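Local structure of erythrocyte membrane protein 1 (Plasmodium falciparum, 2XU0) at residues E144-K149 and Q222-K227. The protein probably binds receptors on the host cell surface, the present piece being the N-terminal segment and first Duffy-binding-like domain of this malarial adhesin. The protein carries 10 engineered substitutions. Numbering follows the deposited sequence.
Sequences EFLDNK and QVVFKK
Asp147 lays its carboxylate on the two methyls of Val223 rather than on a charge: OD1 lies 3.4 Å from Val223 CG1, while OD2 is nearest CG2. The nearest opposite charge in the contact, Lys227 NZ, stays 5.4 Å from that OD1, too far for a salt bridge. Asp147 centres an inverse gamma turn, closed by a weak bond from Asn148 N to Leu146 O, in the loop that leads to helix 154-175 of the Duffy-binding-like fold. At this turn the loop lies against the face of helix 216-231 from which Val223, Val224 and Lys227 point across. With CG anti to the backbone N (chi1 -166°), the aspartate side chain meets Val223 at about a right angle. The apolar part lies deeper. Leu146 CB rests 3.6 Å from Val224 CG2, and the same methyl touches Leu146 O at 3.5 Å, so it packs on both side chain and backbone of the turn. Leu157 of helix 154-175 also packs on Val224, and Leu146 touches Leu221 of helix 216-231 and Asn160 of helix 154-175, which ties the loop to both helices. One helical turn beyond Val223, Lys227 runs out extended past CG (chi2 170°), which carries its ammonium to the loop backbone. There NZ donates hydrogen bonds to Thr151 O and Asn152 OD1, just past Lys149, while Asn148 OD1 takes a hydrogen bond with Thr151 OG1. Asn148 O also sits 2.7 Å from Lys227 NZ, yet the geometry is too bent to count as a hydrogen bond.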
loop_
_atom_site.group_PDB
_atom_site.type_symbol
_atom_site.label_atom_id
_atom_site.label_comp_id
_atom_site.label_asym_id
_atom_site.label_seq_id
_atom_site.Cartn_x
_atom_site.Cartn_y
_atom_site.Cartn_z
ATOM N N GLU A 144 9.170 3.195 20.358
ATOM C CA GLU A 144 9.763 2.081 21.141
ATOM C C GLU A 144 10.272 2.585 22.512
ATOM O O GLU A 144 10.829 1.810 23.287
ATOM C CB GLU A 144 10.925 1.420 20.386
ATOM C CG GLU A 144 10.571 0.798 19.044
ATOM C CD GLU A 144 11.704 0.032 18.396
ATOM O OE1 GLU A 144 12.507 -0.580 19.137
ATOM O OE2 GLU A 144 11.799 0.051 17.147
ATOM N N PHE A 145 10.039 3.882 22.813
ATOM C CA PHE A 145 10.489 4.596 24.008
ATOM C C PHE A 145 9.348 5.370 24.655
ATOM O O PHE A 145 9.485 6.551 24.994
ATOM C CB PHE A 145 11.668 5.529 23.623
ATOM C CG PHE A 145 12.817 4.770 23.001
ATOM C CD1 PHE A 145 13.763 4.131 23.796
ATOM C CD2 PHE A 145 12.931 4.659 21.621
ATOM C CE1 PHE A 145 14.801 3.395 23.219
ATOM C CE2 PHE A 145 13.956 3.909 21.049
ATOM C CZ PHE A 145 14.898 3.302 21.851
ATOM N N LEU A 146 8.216 4.684 24.832
ATOM C CA LEU A 146 7.005 5.234 25.419
ATOM C C LEU A 146 6.850 4.775 26.866
ATOM O O LEU A 146 6.132 5.418 27.632
ATOM C CB LEU A 146 5.797 4.799 24.570
ATOM C CG LEU A 146 5.162 5.783 23.549
ATOM C CD1 LEU A 146 6.156 6.804 22.987
ATOM C CD2 LEU A 146 4.493 5.017 22.416
ATOM N N ASP A 147 7.510 3.663 27.241
ATOM C CA ASP A 147 7.457 3.145 28.602
ATOM C C ASP A 147 8.538 3.868 29.412
ATOM O O ASP A 147 9.690 3.423 29.475
ATOM C CB ASP A 147 7.633 1.612 28.626
ATOM C CG ASP A 147 7.276 0.917 29.934
ATOM O OD1 ASP A 147 6.894 1.619 30.903
ATOM O OD2 ASP A 147 7.368 -0.327 29.987
ATOM N N ASN A 148 8.157 5.036 29.959
ATOM C CA ASN A 148 8.983 5.934 30.771
ATOM C C ASN A 148 8.106 6.792 31.691
ATOM O O ASN A 148 6.897 6.896 31.469
ATOM C CB ASN A 148 9.891 6.811 29.896
ATOM C CG ASN A 148 9.150 7.637 28.879
ATOM O OD1 ASN A 148 8.360 8.523 29.215
ATOM N ND2 ASN A 148 9.401 7.371 27.611
ATOM N N LYS A 149 8.725 7.419 32.709
ATOM C CA LYS A 149 8.056 8.248 33.717
ATOM C C LYS A 149 7.536 9.586 33.173
ATOM O O LYS A 149 6.769 10.259 33.860
ATOM C CB LYS A 149 8.973 8.474 34.940
ATOM C CG LYS A 149 9.440 7.197 35.645
ATOM C CD LYS A 149 10.887 6.851 35.285
ATOM C CE LYS A 149 11.386 5.619 35.997
ATOM N NZ LYS A 149 12.837 5.395 35.759
ATOM N N GLN A 222 0.479 0.310 25.150
ATOM C CA GLN A 222 -0.427 -0.179 26.193
ATOM C C GLN A 222 -0.149 0.390 27.598
ATOM O O GLN A 222 -1.100 0.590 28.356
ATOM C CB GLN A 222 -0.676 -1.698 26.152
ATOM C CG GLN A 222 0.550 -2.571 26.071
ATOM C CD GLN A 222 0.221 -3.948 25.545
ATOM O OE1 GLN A 222 -0.017 -4.154 24.346
ATOM N NE2 GLN A 222 0.254 -4.930 26.431
ATOM N N VAL A 223 1.123 0.776 27.880
ATOM C CA VAL A 223 1.544 1.417 29.135
ATOM C C VAL A 223 1.017 2.867 29.135
ATOM O O VAL A 223 0.341 3.273 30.088
ATOM C CB VAL A 223 3.089 1.338 29.345
ATOM C CG1 VAL A 223 3.561 2.282 30.460
ATOM C CG2 VAL A 223 3.541 -0.102 29.627
ATOM N N VAL A 224 1.284 3.626 28.045
ATOM C CA VAL A 224 0.814 5.019 27.895
ATOM C C VAL A 224 -0.711 5.097 27.992
ATOM O O VAL A 224 -1.238 5.954 28.705
ATOM C CB VAL A 224 1.343 5.710 26.614
ATOM C CG1 VAL A 224 0.898 7.171 26.551
ATOM C CG2 VAL A 224 2.852 5.630 26.544
ATOM N N PHE A 225 -1.415 4.177 27.313
ATOM C CA PHE A 225 -2.879 4.146 27.327
ATOM C C PHE A 225 -3.519 3.740 28.660
ATOM O O PHE A 225 -4.660 4.127 28.925
ATOM C CB PHE A 225 -3.433 3.403 26.107
ATOM C CG PHE A 225 -3.573 4.263 24.861
ATOM C CD1 PHE A 225 -4.621 5.176 24.738
ATOM C CD2 PHE A 225 -2.716 4.095 23.781
ATOM C CE1 PHE A 225 -4.776 5.942 23.580
ATOM C CE2 PHE A 225 -2.898 4.826 22.599
ATOM C CZ PHE A 225 -3.927 5.745 22.505
ATOM N N LYS A 226 -2.769 3.010 29.522
ATOM C CA LYS A 226 -3.199 2.625 30.879
ATOM C C LYS A 226 -3.162 3.894 31.778
ATOM O O LYS A 226 -4.128 4.186 32.486
ATOM C CB LYS A 226 -2.285 1.517 31.423
ATOM C CG LYS A 226 -2.774 0.899 32.739
ATOM C CD LYS A 226 -1.920 -0.289 33.150
ATOM C CE LYS A 226 -2.334 -0.873 34.477
ATOM N NZ LYS A 226 -1.374 -1.917 34.932
ATOM N N LYS A 227 -2.070 4.678 31.666
ATOM C CA LYS A 227 -1.873 5.968 32.327
ATOM C C LYS A 227 -2.976 6.939 31.925
ATOM O O LYS A 227 -3.614 7.513 32.806
ATOM C CB LYS A 227 -0.492 6.551 31.973
ATOM C CG LYS A 227 0.653 5.757 32.573
ATOM C CD LYS A 227 1.970 6.194 32.018
ATOM C CE LYS A 227 3.133 5.617 32.779
ATOM N NZ LYS A 227 4.414 6.171 32.283
#